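Local coordinates for cytolethal distending toxin protein C (Haemophilus ducreyi, PDB 1SR4) that serves as a lectin-like subunit of a three-part bacterial genotoxin, the cytolethal distending toxin, and probably takes part in carbohydrate binding, at residues S21-S24 / Q29-K32; S43-L48 / L147-P152. All coordinates share one frame; numbering follows the deposited sequence.

How the contacts relate
Following the chain from the N terminus, contact 1 closes first: after strand 19-24 the chain turns through four residues and returns beside the strand as the loop 29-32. Contact 2 opens only after that, at 43-48, where the chain enters strand 46-50, and closes 99 residues later when 147-152 leaves strand 144-147. The two are thus in series, neither nested nor crossed, with centres about 8 Å apart. They meet chiefly at Ser-21, whose OG probably hydrogen-bonds to Thr-44 O (2.7 Å) and also bonds to Phe-150 N. Strand 19-24 lies between strands 46-50 and 144-147 in one antiparallel sheet; contact 1 holds the following loop against it, while contact 2 joins the entry to strand 46-50 to the loop after the last strand.

Contact 1: S21-S24 / Q29-K32; sequences SLRS and QPVK
Leu-22 presents its carbonyl O to Val-31, whose N donates a hydrogen bond of 2.8 Å (161° at the hydrogen). Pro-30 CA sits 3.2 Å from Leu-22 O as a CA-H...O contact. The return bond is replaced by a water: Leu-22 N donates to it at 2.7 Å, and it bonds in turn to Val-31 O, which also accepts the indole N-H of Trp-46. With CG anti to the backbone N (chi1 -176°), Leu-22 runs alongside Val-31, CG to CG2 4.2 Å. Arg-23 lies beside Pro-30, its CG 3.8 Å from Pro-30 CA; the extended chain carries the guanidinium out so that Pro-30 CD lies over one face, 3.7 Å from Arg-23 NH1. That NH1 bonds to Ala-28 O, while NH2 reaches Gln-66 O of toxin subunit A. Ser-24 turns its OG to the N-H groups of Leu-26 and Thr-27, an ST turn at the start of the reversal. The result is a single antiparallel bridge, Arg-23 with Pro-30, with a water inserted in the adjoining hydrogen-bonded pair, at the end of the first strand of a beta-trefoil domain.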
ATOM      1  N   SER C  21      -1.978 -14.386  -3.823  1.00  8.69           N
ATOM      2  CA  SER C  21      -2.945 -15.464  -3.793  1.00  9.61           C
ATOM      3  C   SER C  21      -4.206 -14.648  -4.110  1.00 11.60           C
ATOM      4  O   SER C  21      -4.339 -13.510  -3.659  1.00 11.47           O
ATOM      5  CB  SER C  21      -3.062 -16.154  -2.433  1.00  8.85           C
ATOM      6  OG  SER C  21      -2.187 -17.279  -2.366  1.00 10.13           O
ATOM      7  N   LEU C  22      -5.089 -15.209  -4.923  1.00 11.75           N
ATOM      8  CA  LEU C  22      -6.319 -14.539  -5.322  1.00 11.89           C
ATOM      9  C   LEU C  22      -7.459 -15.228  -4.594  1.00 10.44           C
ATOM     10  O   LEU C  22      -7.696 -16.411  -4.813  1.00 10.55           O
ATOM     11  CB  LEU C  22      -6.488 -14.678  -6.837  1.00 11.72           C
ATOM     12  CG  LEU C  22      -7.660 -13.988  -7.539  1.00 13.84           C
ATOM     13  CD1 LEU C  22      -7.635 -12.483  -7.283  1.00 12.32           C
ATOM     14  CD2 LEU C  22      -7.547 -14.266  -9.044  1.00 12.98           C
ATOM     15  N   ARG C  23      -8.163 -14.487  -3.740  1.00  7.62           N
ATOM     16  CA  ARG C  23      -9.250 -15.054  -2.957  1.00  9.72           C
ATOM     17  C   ARG C  23     -10.599 -14.360  -3.142  1.00 10.03           C
ATOM     18  O   ARG C  23     -10.679 -13.141  -3.212  1.00 10.61           O
ATOM     19  CB  ARG C  23      -8.921 -14.998  -1.453  1.00  8.98           C
ATOM     20  CG  ARG C  23      -7.717 -15.806  -0.990  1.00  9.74           C
ATOM     21  CD  ARG C  23      -7.485 -15.580   0.494  1.00  8.84           C
ATOM     22  NE  ARG C  23      -6.295 -16.249   1.006  1.00  8.51           N
ATOM     23  CZ  ARG C  23      -6.303 -17.393   1.694  1.00 10.08           C
ATOM     24  NH1 ARG C  23      -7.452 -18.010   1.959  1.00  9.51           N
ATOM     25  NH2 ARG C  23      -5.157 -17.918   2.123  1.00  8.33           N
ATOM     26  N   SER C  24     -11.657 -15.150  -3.196  1.00  9.64           N
ATOM     27  CA  SER C  24     -13.004 -14.593  -3.281  1.00  9.40           C
ATOM     28  C   SER C  24     -13.262 -14.028  -1.888  1.00  9.69           C
ATOM     29  O   SER C  24     -12.965 -14.695  -0.896  1.00  8.56           O
ATOM     30  CB  SER C  24     -14.024 -15.704  -3.539  1.00  8.57           C
ATOM     31  OG  SER C  24     -15.325 -15.278  -3.157  1.00  9.51           O
ATOM     32  N   GLN C  29     -11.685 -18.623  -0.319  1.00 13.37           N
ATOM     33  CA  GLN C  29     -10.845 -19.686  -0.881  1.00 12.77           C
ATOM     34  C   GLN C  29      -9.904 -19.149  -1.961  1.00 12.59           C
ATOM     35  O   GLN C  29     -10.304 -18.362  -2.808  1.00 12.01           O
ATOM     36  CB  GLN C  29     -11.713 -20.783  -1.509  1.00 15.85           C
ATOM     37  CG  GLN C  29     -12.652 -21.484  -0.537  1.00 15.94           C
ATOM     38  CD  GLN C  29     -13.474 -22.555  -1.221  1.00 19.59           C
ATOM     39  OE1 GLN C  29     -14.113 -22.308  -2.246  1.00 20.24           O
ATOM     40  NE2 GLN C  29     -13.472 -23.753  -0.654  1.00 20.63           N
ATOM     41  N   PRO C  30      -8.631 -19.552  -1.933  1.00 12.64           N
ATOM     42  CA  PRO C  30      -7.750 -19.037  -2.986  1.00 12.47           C
ATOM     43  C   PRO C  30      -8.008 -19.795  -4.299  1.00 13.92           C
ATOM     44  O   PRO C  30      -8.325 -20.994  -4.280  1.00 12.64           O
ATOM     45  CB  PRO C  30      -6.352 -19.304  -2.432  1.00 12.79           C
ATOM     46  CG  PRO C  30      -6.548 -20.521  -1.578  1.00 14.52           C
ATOM     47  CD  PRO C  30      -7.876 -20.292  -0.903  1.00 11.36           C
ATOM     48  N   VAL C  31      -7.910 -19.091  -5.424  1.00 12.31           N
ATOM     49  CA  VAL C  31      -8.095 -19.716  -6.730  1.00 13.43           C
ATOM     50  C   VAL C  31      -6.819 -20.531  -6.895  1.00 15.62           C
ATOM     51  O   VAL C  31      -5.720 -20.020  -6.657  1.00 14.31           O
ATOM     52  CB  VAL C  31      -8.209 -18.655  -7.848  1.00 13.66           C
ATOM     53  CG1 VAL C  31      -8.328 -19.326  -9.206  1.00 12.14           C
ATOM     54  CG2 VAL C  31      -9.445 -17.766  -7.591  1.00 10.93           C
ATOM     55  N   LYS C  32      -6.956 -21.800  -7.265  1.00 14.85           N
ATOM     56  CA  LYS C  32      -5.790 -22.667  -7.403  1.00 16.93           C
ATOM     57  C   LYS C  32      -5.429 -23.021  -8.837  1.00 17.42           C
ATOM     58  O   LYS C  32      -6.256 -22.913  -9.745  1.00 15.86           O
ATOM     59  CB  LYS C  32      -6.016 -23.970  -6.632  1.00 19.34           C
ATOM     60  CG  LYS C  32      -5.991 -23.841  -5.106  1.00 23.61           C
ATOM     61  CD  LYS C  32      -6.118 -25.236  -4.495  1.00 28.15           C
ATOM     62  CE  LYS C  32      -5.802 -25.262  -3.005  1.00 30.35           C
ATOM     63  NZ  LYS C  32      -5.772 -26.675  -2.503  1.00 30.94           N
TER
HETATM   64  O   HOH W   1      -4.768 -17.901  -5.106  1.00  9.14           O

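Contact 2: S43-L48 / L147-P152; sequences STHWEL and LPPFGP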
ATOM      1  N   SER C  43       0.314 -24.232  -5.262  1.00 14.12           N
ATOM      2  CA  SER C  43      -0.900 -24.369  -6.045  1.00 14.77           C
ATOM      3  C   SER C  43      -1.838 -23.188  -5.788  1.00 14.37           C
ATOM      4  O   SER C  43      -2.831 -23.020  -6.499  1.00 14.59           O
ATOM      5  CB  SER C  43      -1.619 -25.677  -5.707  1.00 16.97           C
ATOM      6  OG  SER C  43      -2.061 -25.686  -4.366  1.00 20.25           O
ATOM      7  N   THR C  44      -1.530 -22.379  -4.771  1.00 12.28           N
ATOM      8  CA  THR C  44      -2.363 -21.217  -4.447  1.00 10.68           C
ATOM      9  C   THR C  44      -1.695 -19.900  -4.836  1.00 11.03           C
ATOM     10  O   THR C  44      -2.267 -18.818  -4.619  1.00  9.55           O
ATOM     11  CB  THR C  44      -2.692 -21.130  -2.939  1.00  9.72           C
ATOM     12  OG1 THR C  44      -1.478 -20.921  -2.204  1.00 10.92           O
ATOM     13  CG2 THR C  44      -3.371 -22.411  -2.446  1.00  9.60           C
ATOM     14  N   HIS C  45      -0.495 -19.993  -5.415  1.00  9.82           N
ATOM     15  CA  HIS C  45       0.272 -18.812  -5.827  1.00  9.81           C
ATOM     16  C   HIS C  45       0.141 -18.464  -7.305  1.00 11.05           C
ATOM     17  O   HIS C  45       0.029 -19.351  -8.159  1.00  9.57           O
ATOM     18  CB  HIS C  45       1.776 -19.001  -5.562  1.00  8.96           C
ATOM     19  CG  HIS C  45       2.150 -19.051  -4.114  1.00  9.63           C
ATOM     20  ND1 HIS C  45       3.402 -18.693  -3.666  1.00  9.95           N
ATOM     21  CD2 HIS C  45       1.456 -19.444  -3.020  1.00 11.59           C
ATOM     22  CE1 HIS C  45       3.466 -18.865  -2.356  1.00 11.83           C
ATOM     23  NE2 HIS C  45       2.300 -19.321  -1.939  1.00 12.68           N
ATOM     24  N   TRP C  46       0.187 -17.163  -7.581  1.00 10.48           N
ATOM     25  CA  TRP C  46       0.141 -16.613  -8.931  1.00 11.45           C
ATOM     26  C   TRP C  46       1.075 -15.425  -8.967  1.00 11.96           C
ATOM     27  O   TRP C  46       1.291 -14.757  -7.943  1.00 14.33           O
ATOM     28  CB  TRP C  46      -1.250 -16.094  -9.294  1.00 10.06           C
ATOM     29  CG  TRP C  46      -2.323 -17.120  -9.206  1.00 12.07           C
ATOM     30  CD1 TRP C  46      -3.140 -17.366  -8.143  1.00 13.57           C
ATOM     31  CD2 TRP C  46      -2.707 -18.038 -10.233  1.00 11.64           C
ATOM     32  NE1 TRP C  46      -4.018 -18.383  -8.451  1.00 13.15           N
ATOM     33  CE2 TRP C  46      -3.772 -18.809  -9.730  1.00 11.96           C
ATOM     34  CE3 TRP C  46      -2.256 -18.275 -11.536  1.00  9.51           C
ATOM     35  CZ2 TRP C  46      -4.395 -19.811 -10.484  1.00 11.97           C
ATOM     36  CZ3 TRP C  46      -2.872 -19.257 -12.282  1.00 12.57           C
ATOM     37  CH2 TRP C  46      -3.934 -20.015 -11.756  1.00 11.40           C
ATOM     38  N   GLU C  47       1.629 -15.170 -10.146  1.00 11.52           N
ATOM     39  CA  GLU C  47       2.477 -14.012 -10.365  1.00 12.57           C
ATOM     40  C   GLU C  47       1.558 -13.043 -11.091  1.00 13.31           C
ATOM     41  O   GLU C  47       0.881 -13.419 -12.058  1.00 11.19           O
ATOM     42  CB  GLU C  47       3.672 -14.366 -11.250  1.00 14.57           C
ATOM     43  CG  GLU C  47       4.583 -15.404 -10.602  1.00 18.52           C
ATOM     44  CD  GLU C  47       5.700 -15.859 -11.518  1.00 22.12           C
ATOM     45  OE1 GLU C  47       5.551 -15.723 -12.755  1.00 21.50           O
ATOM     46  OE2 GLU C  47       6.714 -16.370 -10.997  1.00 20.53           O
ATOM     47  N   LEU C  48       1.523 -11.800 -10.626  1.00 12.46           N
ATOM     48  CA  LEU C  48       0.657 -10.819 -11.240  1.00 13.14           C
ATOM     49  C   LEU C  48       1.438 -10.070 -12.303  1.00 12.77           C
ATOM     50  O   LEU C  48       2.388  -9.386 -11.981  1.00 12.82           O
ATOM     51  CB  LEU C  48       0.135  -9.844 -10.175  1.00 12.58           C
ATOM     52  CG  LEU C  48      -0.884  -8.800 -10.652  1.00 15.72           C
ATOM     53  CD1 LEU C  48      -2.195  -9.511 -11.011  1.00 15.23           C
ATOM     54  CD2 LEU C  48      -1.141  -7.757  -9.544  1.00 17.24           C
ATOM     55  N   LEU C 147      -4.186 -10.759  -2.396  1.00  6.37           N
ATOM     56  CA  LEU C 147      -3.496 -10.839  -1.111  1.00  7.55           C
ATOM     57  C   LEU C 147      -2.142 -11.536  -1.079  1.00  9.10           C
ATOM     58  O   LEU C 147      -1.708 -12.123  -2.070  1.00  8.73           O
ATOM     59  CB  LEU C 147      -4.447 -11.540  -0.118  1.00  7.72           C
ATOM     60  CG  LEU C 147      -5.800 -10.834   0.105  1.00  8.98           C
ATOM     61  CD1 LEU C 147      -6.836 -11.782   0.699  1.00  9.21           C
ATOM     62  CD2 LEU C 147      -5.596  -9.642   1.032  1.00  8.91           C
ATOM     63  N   PRO C 148      -1.452 -11.473   0.080  1.00  9.33           N
ATOM     64  CA  PRO C 148      -0.146 -12.134   0.183  1.00  8.98           C
ATOM     65  C   PRO C 148      -0.351 -13.618  -0.172  1.00  9.46           C
ATOM     66  O   PRO C 148      -1.425 -14.183   0.056  1.00  9.55           O
ATOM     67  CB  PRO C 148       0.236 -11.921   1.654  1.00  7.06           C
ATOM     68  CG  PRO C 148      -0.424 -10.577   1.990  1.00  9.56           C
ATOM     69  CD  PRO C 148      -1.782 -10.737   1.321  1.00  8.06           C
ATOM     70  N   PRO C 149       0.676 -14.264  -0.741  1.00  9.99           N
ATOM     71  CA  PRO C 149       0.562 -15.674  -1.118  1.00  8.27           C
ATOM     72  C   PRO C 149       0.477 -16.624   0.066  1.00 10.12           C
ATOM     73  O   PRO C 149       1.270 -16.528   1.015  1.00 10.52           O
ATOM     74  CB  PRO C 149       1.799 -15.890  -1.975  1.00  8.39           C
ATOM     75  CG  PRO C 149       2.816 -14.933  -1.349  1.00  7.99           C
ATOM     76  CD  PRO C 149       1.974 -13.698  -1.165  1.00  9.12           C
ATOM     77  N   PHE C 150      -0.497 -17.535   0.017  1.00  8.76           N
ATOM     78  CA  PHE C 150      -0.694 -18.499   1.091  1.00  9.55           C
ATOM     79  C   PHE C 150       0.530 -19.396   1.297  1.00 11.25           C
ATOM     80  O   PHE C 150       1.173 -19.845   0.339  1.00 10.60           O
ATOM     81  CB  PHE C 150      -1.898 -19.408   0.791  1.00  8.55           C
ATOM     82  CG  PHE C 150      -1.968 -20.621   1.685  1.00 12.22           C
ATOM     83  CD1 PHE C 150      -2.494 -20.522   2.975  1.00  9.47           C
ATOM     84  CD2 PHE C 150      -1.416 -21.844   1.268  1.00 10.61           C
ATOM     85  CE1 PHE C 150      -2.464 -21.616   3.855  1.00 11.47           C
ATOM     86  CE2 PHE C 150      -1.374 -22.952   2.129  1.00 13.43           C
ATOM     87  CZ  PHE C 150      -1.899 -22.842   3.432  1.00 12.96           C
ATOM     88  N   GLY C 151       0.830 -19.691   2.554  1.00 11.51           N
ATOM     89  CA  GLY C 151       1.950 -20.569   2.831  1.00 12.34           C
ATOM     90  C   GLY C 151       2.844 -20.039   3.927  1.00 13.28           C
ATOM     91  O   GLY C 151       2.450 -19.158   4.691  1.00 14.65           O
ATOM     92  N   PRO C 152       4.064 -20.578   4.032  1.00 14.22           N
ATOM     93  CA  PRO C 152       5.026 -20.151   5.048  1.00 13.27           C
ATOM     94  C   PRO C 152       5.611 -18.801   4.705  1.00 13.10           C
ATOM     95  O   PRO C 152       5.537 -18.349   3.565  1.00 13.11           O
ATOM     96  CB  PRO C 152       6.070 -21.254   5.008  1.00 14.62           C
ATOM     97  CG  PRO C 152       6.094 -21.621   3.549  1.00 15.51           C
ATOM     98  CD  PRO C 152       4.617 -21.656   3.192  1.00 14.19           C
TER
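His-45 and the loop residues Pro-149 and Phe-150 form the tight half of this contact. Imidazole NE2 donates to Phe-150 O over 2.6 Å at 160°, with the oxygen close to the ring plane and the donor tilted 24° from the plane of the carbonyl. Pro-149 CB sits over the centre of one imidazole face, 3.4 Å from the centroid of the His-45 ring, a CH-pi contact made almost along the ring normal. Held by a bond at its edge and a proline on its face, the ring has little freedom to rotate; ND1 is bonded as well, to Arg-19 NH1, which is consistent with the proton being on NE2. The torsion chi1 of -68°, with CG anti to the carbonyl carbon, brings the far end of the imidazole close to Pro-149 and Phe-150.

The looser half is Thr-44 against Phe-150. Here Thr-44 OG1 meets Phe-150 CB at 3.4 Å and, 3.6 Å from CD2, lies at the edge of the phenyl ring near its plane; its polar partner is Tyr-41 O. The phenyl group is partly exposed within the toxin, packing on Arg-23 and on Gln-66 of toxin subunit A, and Pro-152 beyond it is exposed. Gly-151 O accepts a bond from the side chain of that same Gln-66. The contact thus fastens the loop leaving strand 144-147 across strand 19-24, where Ser-21 OG bonds both Thr-44 O and Phe-150 N, to the short 3-10 turn and His-45 that lead into strand 46-50, with Pro-148 and Pro-149 against Gln-247 of toxin protein B.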